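Local coordinates for succinoglycan biosynthesis protein (PDB 2QGM) that is of unestablished function but belongs to the erythromycin esterase-like family, whose members include hydrolases of macrolide lactone rings, and is named for succinoglycan biosynthesis, at residues Lys182-Val187 / Ala196-Asn201; Asn117-Asn122 / Gln177-Lys182; Glu252-Lys257 / Ala290-Glu295; Ser207-Gly210 / Glu214-Lys217. One frame throughout, in Å; residues are numbered along the deposited sequence.

Interaction 1. Residues Lys182-Val187 / Ala196-Asn201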
loop_
_atom_site.group_PDB
_atom_site.type_symbol
_atom_site.label_atom_id
_atom_site.label_comp_id
_atom_site.label_asym_id
_atom_site.label_seq_id
_atom_site.Cartn_x
_atom_site.Cartn_y
_atom_site.Cartn_z
ATOM N N LYS A 182 21.449 -2.797 -9.581
ATOM C CA LYS A 182 20.510 -3.306 -10.568
ATOM C C LYS A 182 20.769 -2.566 -11.883
ATOM O O LYS A 182 20.842 -3.174 -12.957
ATOM C CB LYS A 182 19.072 -3.054 -10.114
ATOM C CG LYS A 182 18.035 -3.791 -10.941
ATOM C CD LYS A 182 18.044 -5.270 -10.585
ATOM C CE LYS A 182 16.996 -6.042 -11.365
ATOM N NZ LYS A 182 17.016 -7.489 -11.007
ATOM N N VAL A 183 20.924 -1.247 -11.778
ATOM C CA VAL A 183 21.174 -0.384 -12.935
ATOM C C VAL A 183 22.579 -0.592 -13.483
ATOM O O VAL A 183 22.758 -0.844 -14.672
ATOM C CB VAL A 183 21.048 1.124 -12.579
ATOM C CG1 VAL A 183 21.292 1.966 -13.829
ATOM C CG2 VAL A 183 19.673 1.425 -11.998
ATOM N N ILE A 184 23.572 -0.474 -12.609
ATOM C CA ILE A 184 24.967 -0.631 -13.002
ATOM C C ILE A 184 25.239 -1.965 -13.696
ATOM O O ILE A 184 25.903 -2.007 -14.735
ATOM C CB ILE A 184 25.916 -0.529 -11.782
ATOM C CG1 ILE A 184 25.811 0.852 -11.135
ATOM C CG2 ILE A 184 27.356 -0.773 -12.226
ATOM C CD1 ILE A 184 26.290 1.985 -12.014
ATOM N N ASP A 185 24.744 -3.049 -13.107
ATOM C CA ASP A 185 24.940 -4.380 -13.670
ATOM C C ASP A 185 24.405 -4.451 -15.090
ATOM O O ASP A 185 25.055 -4.998 -15.978
ATOM C CB ASP A 185 24.244 -5.435 -12.811
ATOM C CG ASP A 185 24.928 -5.643 -11.480
ATOM O OD1 ASP A 185 26.048 -5.122 -11.305
ATOM O OD2 ASP A 185 24.358 -6.333 -10.616
ATOM N N TYR A 186 23.217 -3.897 -15.306
ATOM C CA TYR A 186 22.627 -3.909 -16.636
ATOM C C TYR A 186 23.511 -3.168 -17.634
ATOM O O TYR A 186 23.773 -3.665 -18.728
ATOM C CB TYR A 186 21.240 -3.265 -16.616
ATOM C CG TYR A 186 20.698 -3.018 -18.006
ATOM C CD1 TYR A 186 20.200 -4.067 -18.774
ATOM C CD2 TYR A 186 20.738 -1.748 -18.572
ATOM C CE1 TYR A 186 19.753 -3.861 -20.070
ATOM C CE2 TYR A 186 20.297 -1.525 -19.873
ATOM C CZ TYR A 186 19.807 -2.587 -20.618
ATOM O OH TYR A 186 19.379 -2.381 -21.911
ATOM N N VAL A 187 23.966 -1.978 -17.251
ATOM C CA VAL A 187 24.823 -1.167 -18.108
ATOM C C VAL A 187 26.146 -1.860 -18.426
ATOM O O VAL A 187 26.603 -1.843 -19.566
ATOM C CB VAL A 187 25.124 0.198 -17.454
ATOM C CG1 VAL A 187 26.124 0.984 -18.304
ATOM C CG2 VAL A 187 23.834 0.983 -17.293
ATOM N N ALA A 196 31.262 3.889 -17.514
ATOM C CA ALA A 196 32.069 4.919 -16.875
ATOM C C ALA A 196 31.208 6.082 -16.406
ATOM O O ALA A 196 31.292 6.506 -15.254
ATOM C CB ALA A 196 33.135 5.424 -17.847
ATOM N N GLU A 197 30.378 6.593 -17.308
ATOM C CA GLU A 197 29.520 7.722 -16.992
ATOM C C GLU A 197 28.475 7.400 -15.933
ATOM O O GLU A 197 28.231 8.203 -15.034
ATOM C CB GLU A 197 28.839 8.232 -18.264
ATOM C CG GLU A 197 27.848 9.360 -18.034
ATOM C CD GLU A 197 27.434 10.038 -19.326
ATOM O OE1 GLU A 197 27.480 9.377 -20.383
ATOM O OE2 GLU A 197 27.052 11.228 -19.283
ATOM N N VAL A 198 27.857 6.227 -16.033
ATOM C CA VAL A 198 26.841 5.855 -15.062
ATOM C C VAL A 198 27.422 5.722 -13.656
ATOM O O VAL A 198 26.881 6.276 -12.702
ATOM C CB VAL A 198 26.141 4.533 -15.451
ATOM C CG1 VAL A 198 25.113 4.153 -14.390
ATOM C CG2 VAL A 198 25.459 4.691 -16.803
ATOM N N GLU A 199 28.526 4.992 -13.529
ATOM C CA GLU A 199 29.155 4.799 -12.226
ATOM C C GLU A 199 29.589 6.125 -11.614
ATOM O O GLU A 199 29.499 6.322 -10.403
ATOM C CB GLU A 199 30.352 3.859 -12.348
ATOM C CG GLU A 199 29.939 2.432 -12.669
ATOM C CD GLU A 199 31.096 1.468 -12.602
ATOM O OE1 GLU A 199 31.994 1.543 -13.476
ATOM O OE2 GLU A 199 31.102 0.625 -11.679
ATOM N N GLU A 200 30.055 7.036 -12.462
ATOM C CA GLU A 200 30.485 8.348 -12.001
ATOM C C GLU A 200 29.291 9.110 -11.431
ATOM O O GLU A 200 29.386 9.729 -10.373
ATOM C CB GLU A 200 31.094 9.146 -13.153
ATOM C CG GLU A 200 31.482 10.562 -12.772
ATOM C CD GLU A 200 32.637 10.605 -11.793
ATOM O OE1 GLU A 200 33.761 10.238 -12.192
ATOM O OE2 GLU A 200 32.414 10.983 -10.622
ATOM N N ASN A 201 28.162 9.063 -12.130
ATOM C CA ASN A 201 26.975 9.770 -11.668
ATOM C C ASN A 201 26.359 9.229 -10.388
ATOM O O ASN A 201 25.699 9.972 -9.667
ATOM C CB ASN A 201 25.903 9.796 -12.758
ATOM C CG ASN A 201 26.191 10.827 -13.825
ATOM O OD1 ASN A 201 26.732 10.511 -14.886
ATOM N ND2 ASN A 201 25.851 12.076 -13.539
#
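Ile-184 and Val-198 make the tightest apolar touch between helices 177-190 and 195-203: CD1 of Ile-184 lies 3.4 Å from CG1 of Val-198, closer than carbons usually pack. The two side chains run past one another in opposite senses. CG1 of Ile-184 stands beside its backbone N and anti to the carbonyl carbon (chi1 -62°), and from there the branch carries CD1 across the gap. The other methyl of Val-198, CG2, meets both branches of Val-187, at 4.1 Å from CG1 and 4.1 Å from CG2 of that residue. Val-183 adds a looser approach, its CG1 4.4 Å from CG1 of Val-198. Beta-branched side chains suit this seam: the valines are short and stiff, and the longer isoleucine reaches across with CD1.

The mixed contact lies with Glu-199, whose aliphatic CG sits 3.7 Å from CD1 of Ile-184 as the two chains cross near a right angle. A methylene on the apolar side thus lets an acidic residue border the seam.

Val-198 also touches Val-233 of helix 220-236, while Val-183 and Val-187 both reach Leu-237. With axes 10.0 Å apart at 166°, the two consecutive helices form an antiparallel helical hairpin, packed against further helices of an all-helical region beside the sheet.

Interaction 2. Residues Asn117-Asn122 / Gln177-Lys182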
loop_
_atom_site.group_PDB
_atom_site.type_symbol
_atom_site.label_atom_id
_atom_site.label_comp_id
_atom_site.label_asym_id
_atom_site.label_seq_id
_atom_site.Cartn_x
_atom_site.Cartn_y
_atom_site.Cartn_z
ATOM N N ASN A 117 13.699 -3.033 -1.632
ATOM C CA ASN A 117 13.204 -4.207 -0.911
ATOM C C ASN A 117 12.285 -4.961 -1.854
ATOM O O ASN A 117 12.231 -6.192 -1.843
ATOM C CB ASN A 117 12.433 -3.778 0.330
ATOM C CG ASN A 117 13.350 -3.321 1.447
ATOM O OD1 ASN A 117 12.930 -2.624 2.370
ATOM N ND2 ASN A 117 14.613 -3.740 1.382
ATOM N N GLY A 118 11.571 -4.208 -2.684
ATOM C CA GLY A 118 10.668 -4.821 -3.644
ATOM C C GLY A 118 11.404 -5.719 -4.618
ATOM O O GLY A 118 10.934 -6.813 -4.926
ATOM N N LEU A 119 12.556 -5.254 -5.106
ATOM C CA LEU A 119 13.383 -6.010 -6.047
ATOM C C LEU A 119 13.771 -7.364 -5.440
ATOM O O LEU A 119 13.736 -8.387 -6.119
ATOM C CB LEU A 119 14.659 -5.215 -6.392
ATOM C CG LEU A 119 14.500 -3.858 -7.095
ATOM C CD1 LEU A 119 15.873 -3.232 -7.368
ATOM C CD2 LEU A 119 13.746 -4.044 -8.406
ATOM N N LYS A 120 14.123 -7.360 -4.155
ATOM C CA LYS A 120 14.522 -8.578 -3.464
ATOM C C LYS A 120 13.330 -9.477 -3.181
ATOM O O LYS A 120 13.443 -10.703 -3.255
ATOM C CB LYS A 120 15.244 -8.245 -2.151
ATOM C CG LYS A 120 16.472 -7.358 -2.320
ATOM C CD LYS A 120 17.076 -6.981 -0.973
ATOM C CE LYS A 120 18.132 -5.883 -1.108
ATOM N NZ LYS A 120 19.199 -6.233 -2.086
ATOM N N LEU A 121 12.192 -8.883 -2.845
ATOM C CA LEU A 121 10.996 -9.682 -2.574
ATOM C C LEU A 121 10.509 -10.293 -3.878
ATOM O O LEU A 121 10.017 -11.425 -3.893
ATOM C CB LEU A 121 9.900 -8.818 -1.942
ATOM C CG LEU A 121 10.124 -8.611 -0.440
ATOM C CD1 LEU A 121 9.353 -7.395 0.056
ATOM C CD2 LEU A 121 9.711 -9.870 0.301
ATOM N N ASN A 122 10.654 -9.557 -4.975
ATOM C CA ASN A 122 10.210 -10.094 -6.251
ATOM C C ASN A 122 11.117 -11.257 -6.618
ATOM O O ASN A 122 10.651 -12.285 -7.089
ATOM C CB ASN A 122 10.222 -9.034 -7.358
ATOM C CG ASN A 122 9.361 -9.435 -8.545
ATOM O OD1 ASN A 122 8.393 -10.184 -8.394
ATOM N ND2 ASN A 122 9.697 -8.928 -9.727
ATOM N N GLN A 177 21.828 -0.413 -1.898
ATOM C CA GLN A 177 22.908 -0.649 -2.850
ATOM C C GLN A 177 22.412 -1.558 -3.976
ATOM O O GLN A 177 22.852 -1.445 -5.122
ATOM C CB GLN A 177 24.097 -1.294 -2.129
ATOM C CG GLN A 177 25.344 -1.474 -2.975
ATOM C CD GLN A 177 25.857 -0.170 -3.556
ATOM O OE1 GLN A 177 25.935 0.844 -2.862
ATOM N NE2 GLN A 177 26.203 -0.187 -4.841
ATOM N N GLY A 178 21.496 -2.457 -3.636
ATOM C CA GLY A 178 20.945 -3.363 -4.628
ATOM C C GLY A 178 20.306 -2.611 -5.786
ATOM O O GLY A 178 20.360 -3.064 -6.927
ATOM N N SER A 179 19.699 -1.461 -5.498
ATOM C CA SER A 179 19.060 -0.657 -6.541
ATOM C C SER A 179 20.089 -0.082 -7.509
ATOM O O SER A 179 19.934 -0.178 -8.719
ATOM C CB SER A 179 18.233 0.480 -5.924
ATOM O OG SER A 179 17.106 -0.030 -5.223
ATOM N N PHE A 180 21.137 0.530 -6.975
ATOM C CA PHE A 180 22.173 1.094 -7.828
ATOM C C PHE A 180 22.837 0.002 -8.658
ATOM O O PHE A 180 23.144 0.201 -9.837
ATOM C CB PHE A 180 23.203 1.817 -6.969
ATOM C CG PHE A 180 22.681 3.080 -6.361
ATOM C CD1 PHE A 180 22.586 4.246 -7.119
ATOM C CD2 PHE A 180 22.253 3.103 -5.035
ATOM C CE1 PHE A 180 22.072 5.414 -6.566
ATOM C CE2 PHE A 180 21.735 4.266 -4.475
ATOM C CZ PHE A 180 21.643 5.428 -5.240
ATOM N N ASN A 181 23.056 -1.153 -8.039
ATOM C CA ASN A 181 23.670 -2.289 -8.719
ATOM C C ASN A 181 22.756 -2.868 -9.797
ATOM O O ASN A 181 23.229 -3.366 -10.816
ATOM C CB ASN A 181 24.040 -3.371 -7.702
ATOM C CG ASN A 181 25.407 -3.148 -7.084
ATOM O OD1 ASN A 181 25.802 -2.016 -6.821
ATOM N ND2 ASN A 181 26.136 -4.236 -6.847
ATOM N N LYS A 182 21.449 -2.797 -9.581
ATOM C CA LYS A 182 20.510 -3.306 -10.568
ATOM C C LYS A 182 20.769 -2.566 -11.883
ATOM O O LYS A 182 20.842 -3.174 -12.957
ATOM C CB LYS A 182 19.072 -3.054 -10.114
ATOM C CG LYS A 182 18.035 -3.791 -10.941
ATOM C CD LYS A 182 18.044 -5.270 -10.585
ATOM C CE LYS A 182 16.996 -6.042 -11.365
ATOM N NZ LYS A 182 17.016 -7.489 -11.007
HETATM O O HOH W 1 21.036 -3.668 -0.602
#
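Leu-119 supplies the close-packed part of this crossing, pointing its side chain at helix 177-190. Its CD1 methyl lies 4.0 Å from OG of Ser-179 and 4.2 Å from CG of Lys-182, fitting between a small polar residue and the first methylenes of a long one. The leucine's CG sits beside the backbone N with the chain then extended (chi2 -179°), which directs CD1 toward the second helix. Ser-179 is small enough to accept the methyl, and its OG is hydrogen-bonded to Asp-176.

The other flank is looser and wetter. Lys-120 reaches across the gap, its last bond bent (chi4 -54°), until NZ stands 4.2 Å from CA of Gly-178; having no side chain, the glycine lets the lysine end approach. A water bridges the two segments here, accepting a 3.3 Å hydrogen bond from N of Gly-178 in the first turn of the helix and a weak one from NZ of Lys-120. The same NZ forms a long, weak ion pair with Asp-176.

The segment axes pass 9.7 Å apart at 77°, so the contact is confined to a small patch. Trp-255 of helix 253-269 touches Leu-119, and Thr-259 touches Ser-179, while Asn-122 hydrogen-bonds Gln-166 and Phe-167 at the start of edge strand 166-171.

Interaction 3. Residues Glu252-Lys257 / Ala290-Glu295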
loop_
_atom_site.group_PDB
_atom_site.type_symbol
_atom_site.label_atom_id
_atom_site.label_comp_id
_atom_site.label_asym_id
_atom_site.label_seq_id
_atom_site.Cartn_x
_atom_site.Cartn_y
_atom_site.Cartn_z
ATOM N N GLU A 252 15.468 -7.782 -18.196
ATOM C CA GLU A 252 16.503 -7.110 -17.414
ATOM C C GLU A 252 16.426 -5.596 -17.594
ATOM O O GLU A 252 16.493 -4.843 -16.623
ATOM C CB GLU A 252 17.881 -7.610 -17.839
ATOM C CG GLU A 252 18.060 -9.114 -17.697
ATOM C CD GLU A 252 19.328 -9.596 -18.370
ATOM O OE1 GLU A 252 20.414 -9.072 -18.032
ATOM O OE2 GLU A 252 19.242 -10.503 -19.226
ATOM N N TYR A 253 16.284 -5.162 -18.842
ATOM C CA TYR A 253 16.201 -3.741 -19.161
ATOM C C TYR A 253 15.045 -3.017 -18.476
ATOM O O TYR A 253 15.214 -1.916 -17.948
ATOM C CB TYR A 253 16.094 -3.546 -20.673
ATOM C CG TYR A 253 15.712 -2.137 -21.062
ATOM C CD1 TYR A 253 14.432 -1.840 -21.513
ATOM C CD2 TYR A 253 16.629 -1.094 -20.947
ATOM C CE1 TYR A 253 14.068 -0.530 -21.840
ATOM C CE2 TYR A 253 16.279 0.214 -21.270
ATOM C CZ TYR A 253 14.995 0.491 -21.717
ATOM O OH TYR A 253 14.656 1.784 -22.047
ATOM N N ILE A 254 13.867 -3.628 -18.500
ATOM C CA ILE A 254 12.682 -3.024 -17.889
ATOM C C ILE A 254 12.938 -2.612 -16.446
ATOM O O ILE A 254 12.660 -1.478 -16.059
ATOM C CB ILE A 254 11.486 -3.994 -17.884
ATOM C CG1 ILE A 254 11.107 -4.366 -19.323
ATOM C CG2 ILE A 254 10.296 -3.348 -17.185
ATOM C CD1 ILE A 254 10.649 -3.189 -20.149
ATOM N N TRP A 255 13.470 -3.531 -15.647
ATOM C CA TRP A 255 13.715 -3.223 -14.246
ATOM C C TRP A 255 14.880 -2.268 -14.027
ATOM O O TRP A 255 14.892 -1.531 -13.049
ATOM C CB TRP A 255 13.917 -4.507 -13.438
ATOM C CG TRP A 255 12.642 -5.256 -13.191
ATOM C CD1 TRP A 255 12.217 -6.391 -13.830
ATOM C CD2 TRP A 255 11.598 -4.908 -12.264
ATOM N NE1 TRP A 255 10.978 -6.764 -13.357
ATOM C CE2 TRP A 255 10.579 -5.874 -12.396
ATOM C CE3 TRP A 255 11.433 -3.875 -11.333
ATOM C CZ2 TRP A 255 9.405 -5.839 -11.637
ATOM C CZ3 TRP A 255 10.261 -3.832 -10.573
ATOM C CH2 TRP A 255 9.261 -4.815 -10.731
ATOM N N ALA A 256 15.856 -2.274 -14.929
ATOM C CA ALA A 256 16.991 -1.363 -14.796
ATOM C C ALA A 256 16.501 0.061 -15.057
ATOM O O ALA A 256 16.826 0.990 -14.309
ATOM C CB ALA A 256 18.087 -1.732 -15.784
ATOM N N LYS A 257 15.722 0.233 -16.123
ATOM C CA LYS A 257 15.177 1.545 -16.456
ATOM C C LYS A 257 14.290 2.049 -15.316
ATOM O O LYS A 257 14.380 3.209 -14.904
ATOM C CB LYS A 257 14.350 1.467 -17.746
ATOM C CG LYS A 257 13.605 2.756 -18.093
ATOM C CD LYS A 257 12.770 2.607 -19.374
ATOM C CE LYS A 257 12.114 3.935 -19.748
ATOM N NZ LYS A 257 11.329 3.868 -21.020
ATOM N N ALA A 290 2.667 2.434 -9.117
ATOM C CA ALA A 290 1.553 1.497 -9.249
ATOM C C ALA A 290 1.103 1.396 -10.708
ATOM O O ALA A 290 0.860 0.299 -11.222
ATOM C CB ALA A 290 0.404 1.941 -8.380
HETATM N N MSE A 291 0.991 2.546 -11.369
HETATM C CA MSE A 291 0.583 2.587 -12.765
HETATM C C MSE A 291 1.680 2.068 -13.678
HETATM O O MSE A 291 1.396 1.496 -14.724
HETATM C CB MSE A 291 0.160 4.010 -13.142
HETATM C CG MSE A 291 -1.173 4.355 -12.485
HETATM SE SE MSE A 291 -1.900 6.103 -12.871
HETATM C CE MSE A 291 -2.131 5.920 -14.786
ATOM N N TRP A 292 2.936 2.254 -13.286
ATOM C CA TRP A 292 4.027 1.746 -14.103
ATOM C C TRP A 292 3.921 0.217 -14.148
ATOM O O TRP A 292 4.149 -0.404 -15.178
ATOM C CB TRP A 292 5.385 2.142 -13.519
ATOM C CG TRP A 292 6.513 1.349 -14.103
ATOM C CD1 TRP A 292 7.161 1.579 -15.283
ATOM C CD2 TRP A 292 7.082 0.157 -13.556
ATOM N NE1 TRP A 292 8.102 0.600 -15.503
ATOM C CE2 TRP A 292 8.072 -0.292 -14.454
ATOM C CE3 TRP A 292 6.850 -0.585 -12.387
ATOM C CZ2 TRP A 292 8.830 -1.447 -14.229
ATOM C CZ3 TRP A 292 7.602 -1.733 -12.160
ATOM C CH2 TRP A 292 8.581 -2.152 -13.079
ATOM N N ALA A 293 3.565 -0.381 -13.018
ATOM C CA ALA A 293 3.450 -1.823 -12.945
ATOM C C ALA A 293 2.359 -2.339 -13.878
ATOM O O ALA A 293 2.546 -3.340 -14.578
ATOM C CB ALA A 293 3.157 -2.254 -11.517
ATOM N N GLN A 294 1.221 -1.655 -13.880
ATOM C CA GLN A 294 0.093 -2.054 -14.712
ATOM C C GLN A 294 0.410 -1.928 -16.195
ATOM O O GLN A 294 0.164 -2.846 -16.972
ATOM C CB GLN A 294 -1.128 -1.195 -14.390
ATOM C CG GLN A 294 -2.346 -1.485 -15.251
ATOM C CD GLN A 294 -2.829 -2.919 -15.131
ATOM O OE1 GLN A 294 -2.780 -3.521 -14.057
ATOM N NE2 GLN A 294 -3.310 -3.468 -16.237
ATOM N N GLU A 295 0.971 -0.791 -16.589
ATOM C CA GLU A 295 1.276 -0.575 -17.996
ATOM C C GLU A 295 2.420 -1.430 -18.520
ATOM O O GLU A 295 2.496 -1.704 -19.714
ATOM C CB GLU A 295 1.582 0.900 -18.261
ATOM C CG GLU A 295 2.781 1.448 -17.525
ATOM C CD GLU A 295 3.089 2.892 -17.902
ATOM O OE1 GLU A 295 3.578 3.124 -19.030
ATOM O OE2 GLU A 295 2.830 3.788 -17.073
HETATM O O HOH W 2 10.689 0.302 -17.215
#
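The backbones of segments 252-257 and 290-295 stay well apart, the nearest CA atoms, those of Trp-255 and Ala-293, being 10.4 Å from each other, and large side chains must bridge the gap. Trp-292 does most of the work. CG of this residue is anti to its backbone N (chi1 165°), which swings the indole out from helix 276-297 toward helix 253-269. There its six-membered ring meets that of Trp-255 in a T-shaped, edge-to-face pair: the centroids are 5.0 Å apart and the planes stand at 70°. The edge belongs to Trp-292, whose CH2 comes over one face of Trp-255, 3.5 Å from CZ3 of that ring and displaced toward its rim. An edge carrying slightly positive hydrogens is thereby set against an electron-rich face. Ile-254 supplements the pair, its CG2 methyl approaching CZ2 of Trp-292 at 3.8 Å; CG2 is the branch anti to the isoleucine N.

Tryptophan suits the place because it is long enough to bridge the wide gap and still has an N-H to offer to water. NE1 of Trp-292 donates to a water at 3.1 Å, and this water in turn donates to the backbone O of Ile-254 at 2.9 Å, a bridge alongside the apolar touch.

Phe-297, the last residue of helix 276-297, meets both indoles, edge-to-face with Trp-292. Trp-255 also rests on Gln-166 and Ile-168 of edge strand 166-171 and on Lys-182 of helix 177-190, while Ala-293 packs on Ile-168.

Interaction 4. Residues Ser207-Gly210 / Glu214-Lys217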
loop_
_atom_site.group_PDB
_atom_site.type_symbol
_atom_site.label_atom_id
_atom_site.label_comp_id
_atom_site.label_asym_id
_atom_site.label_seq_id
_atom_site.Cartn_x
_atom_site.Cartn_y
_atom_site.Cartn_z
ATOM N N SER A 207 25.947 6.937 -1.465
ATOM C CA SER A 207 26.392 6.886 -0.072
ATOM C C SER A 207 25.462 7.652 0.862
ATOM O O SER A 207 25.582 7.545 2.086
ATOM C CB SER A 207 27.806 7.462 0.075
ATOM O OG SER A 207 28.794 6.460 -0.108
ATOM N N PHE A 208 24.530 8.406 0.279
ATOM C CA PHE A 208 23.593 9.225 1.046
ATOM C C PHE A 208 22.113 8.860 0.932
ATOM O O PHE A 208 21.254 9.608 1.412
ATOM C CB PHE A 208 23.755 10.700 0.648
ATOM C CG PHE A 208 25.144 11.240 0.866
ATOM C CD1 PHE A 208 26.097 11.207 -0.152
ATOM C CD2 PHE A 208 25.510 11.744 2.105
ATOM C CE1 PHE A 208 27.402 11.667 0.067
ATOM C CE2 PHE A 208 26.811 12.208 2.340
ATOM C CZ PHE A 208 27.754 12.168 1.321
ATOM N N THR A 209 21.798 7.727 0.315
ATOM C CA THR A 209 20.395 7.341 0.145
ATOM C C THR A 209 19.883 6.303 1.136
ATOM O O THR A 209 18.792 5.764 0.961
ATOM C CB THR A 209 20.140 6.815 -1.284
ATOM O OG1 THR A 209 21.020 5.713 -1.565
ATOM C CG2 THR A 209 20.386 7.916 -2.300
ATOM N N GLY A 210 20.656 6.048 2.185
ATOM C CA GLY A 210 20.263 5.074 3.192
ATOM C C GLY A 210 18.939 5.341 3.892
ATOM O O GLY A 210 18.303 4.415 4.400
ATOM N N GLU A 214 19.121 11.057 6.408
ATOM C CA GLU A 214 20.500 11.360 6.056
ATOM C C GLU A 214 20.616 12.113 4.739
ATOM O O GLU A 214 21.534 12.914 4.557
ATOM C CB GLU A 214 21.360 10.085 6.010
ATOM C CG GLU A 214 20.992 9.087 4.933
ATOM C CD GLU A 214 21.901 7.867 4.951
ATOM O OE1 GLU A 214 23.113 8.006 4.669
ATOM O OE2 GLU A 214 21.406 6.757 5.245
ATOM N N TYR A 215 19.690 11.875 3.817
ATOM C CA TYR A 215 19.762 12.576 2.539
ATOM C C TYR A 215 19.391 14.046 2.724
ATOM O O TYR A 215 19.980 14.922 2.103
ATOM C CB TYR A 215 18.839 11.921 1.505
ATOM C CG TYR A 215 19.049 12.438 0.092
ATOM C CD1 TYR A 215 18.377 13.568 -0.370
ATOM C CD2 TYR A 215 19.950 11.816 -0.771
ATOM C CE1 TYR A 215 18.591 14.066 -1.655
ATOM C CE2 TYR A 215 20.176 12.311 -2.059
ATOM C CZ TYR A 215 19.497 13.433 -2.497
ATOM O OH TYR A 215 19.727 13.928 -3.766
HETATM N N MSE A 216 18.426 14.320 3.593
HETATM C CA MSE A 216 18.023 15.696 3.816
HETATM C C MSE A 216 19.079 16.541 4.530
HETATM O O MSE A 216 18.933 17.758 4.636
HETATM C CB MSE A 216 16.696 15.731 4.572
HETATM C CG MSE A 216 15.531 15.262 3.717
HETATM SE SE MSE A 216 13.823 15.352 4.589
HETATM C CE MSE A 216 13.568 17.272 4.474
ATOM N N LYS A 217 20.143 15.899 5.010
ATOM C CA LYS A 217 21.229 16.603 5.700
ATOM C C LYS A 217 22.196 17.227 4.694
ATOM O O LYS A 217 23.079 18.006 5.056
ATOM C CB LYS A 217 21.982 15.639 6.628
ATOM C CG LYS A 217 21.129 15.134 7.788
ATOM C CD LYS A 217 21.786 14.002 8.574
ATOM C CE LYS A 217 23.044 14.441 9.304
ATOM N NZ LYS A 217 23.567 13.325 10.149
#
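Tyr-215 and Glu-214, adjacent on the short helix 212-215, close over the preceding loop with very different torsions. In Tyr-215, CG is anti to the backbone N (chi1 -170°), and the ring swings past the peptide of Phe-208. The carbonyl O of Phe-208 lies at the ring's edge, in its plane, 3.4 Å from CD2 of Tyr-215, and 3.3 Å from CB of the same tyrosine. The phenylalanine meets the ring through its root, CB being 4.2 Å from CD2 of Tyr-215, while its own ring leads away to Leu-218. CG2 of Thr-209 adds a touch at 4.2 Å from CD2 of Tyr-215.

Glu-214 adopts the less common first torsion, with CG between backbone N and carbonyl carbon (chi1 65°). The extended chain then lays its methylenes over the loop, CG 3.6 Å from O of Phe-208, and turns the carboxylate toward Gly-210, where the model is too close to be trusted in detail.

No hydrogen bond crosses the contact, and O of Phe-208 is buried without a polar partner. Its nearest neighbours in segment 214-217 are carbon atoms, CB and CD2 of Tyr-215 and CG of Glu-214. Van der Waals packing therefore joins these two segments, probably at some cost in desolvating that carbonyl, while Thr-209 gives the loop a polar hold by bonding to Leu-175 through OG1 and backbone.

Overall arrangement
Interaction 1 is the most buried of the four, an aliphatic seam inside a helical hairpin; interactions 2 and 3 lie at the surface, and interaction 4 is a partly buried local turn. Helix 177-190 serves interactions 1 and 2, whose segments overlap at Lys-182; that residue makes contact only in interaction 2, and the two contacts use different residues of the helix. Interactions 2 and 3 meet where CD2 of Leu-119 packs 3.7 Å from CE3 of Trp-255, whereas Tyr-186 and Ala-256 join interactions 1 and 3. Phe-180 touches Thr-209, tying segment 177-182 to interaction 4. Chemistry follows place: branched aliphatics inside; at the surface a leucine beside a serine and a lysine, or a tryptophan pair, each with a water; at the turn, a buried carbonyl against side-chain carbons.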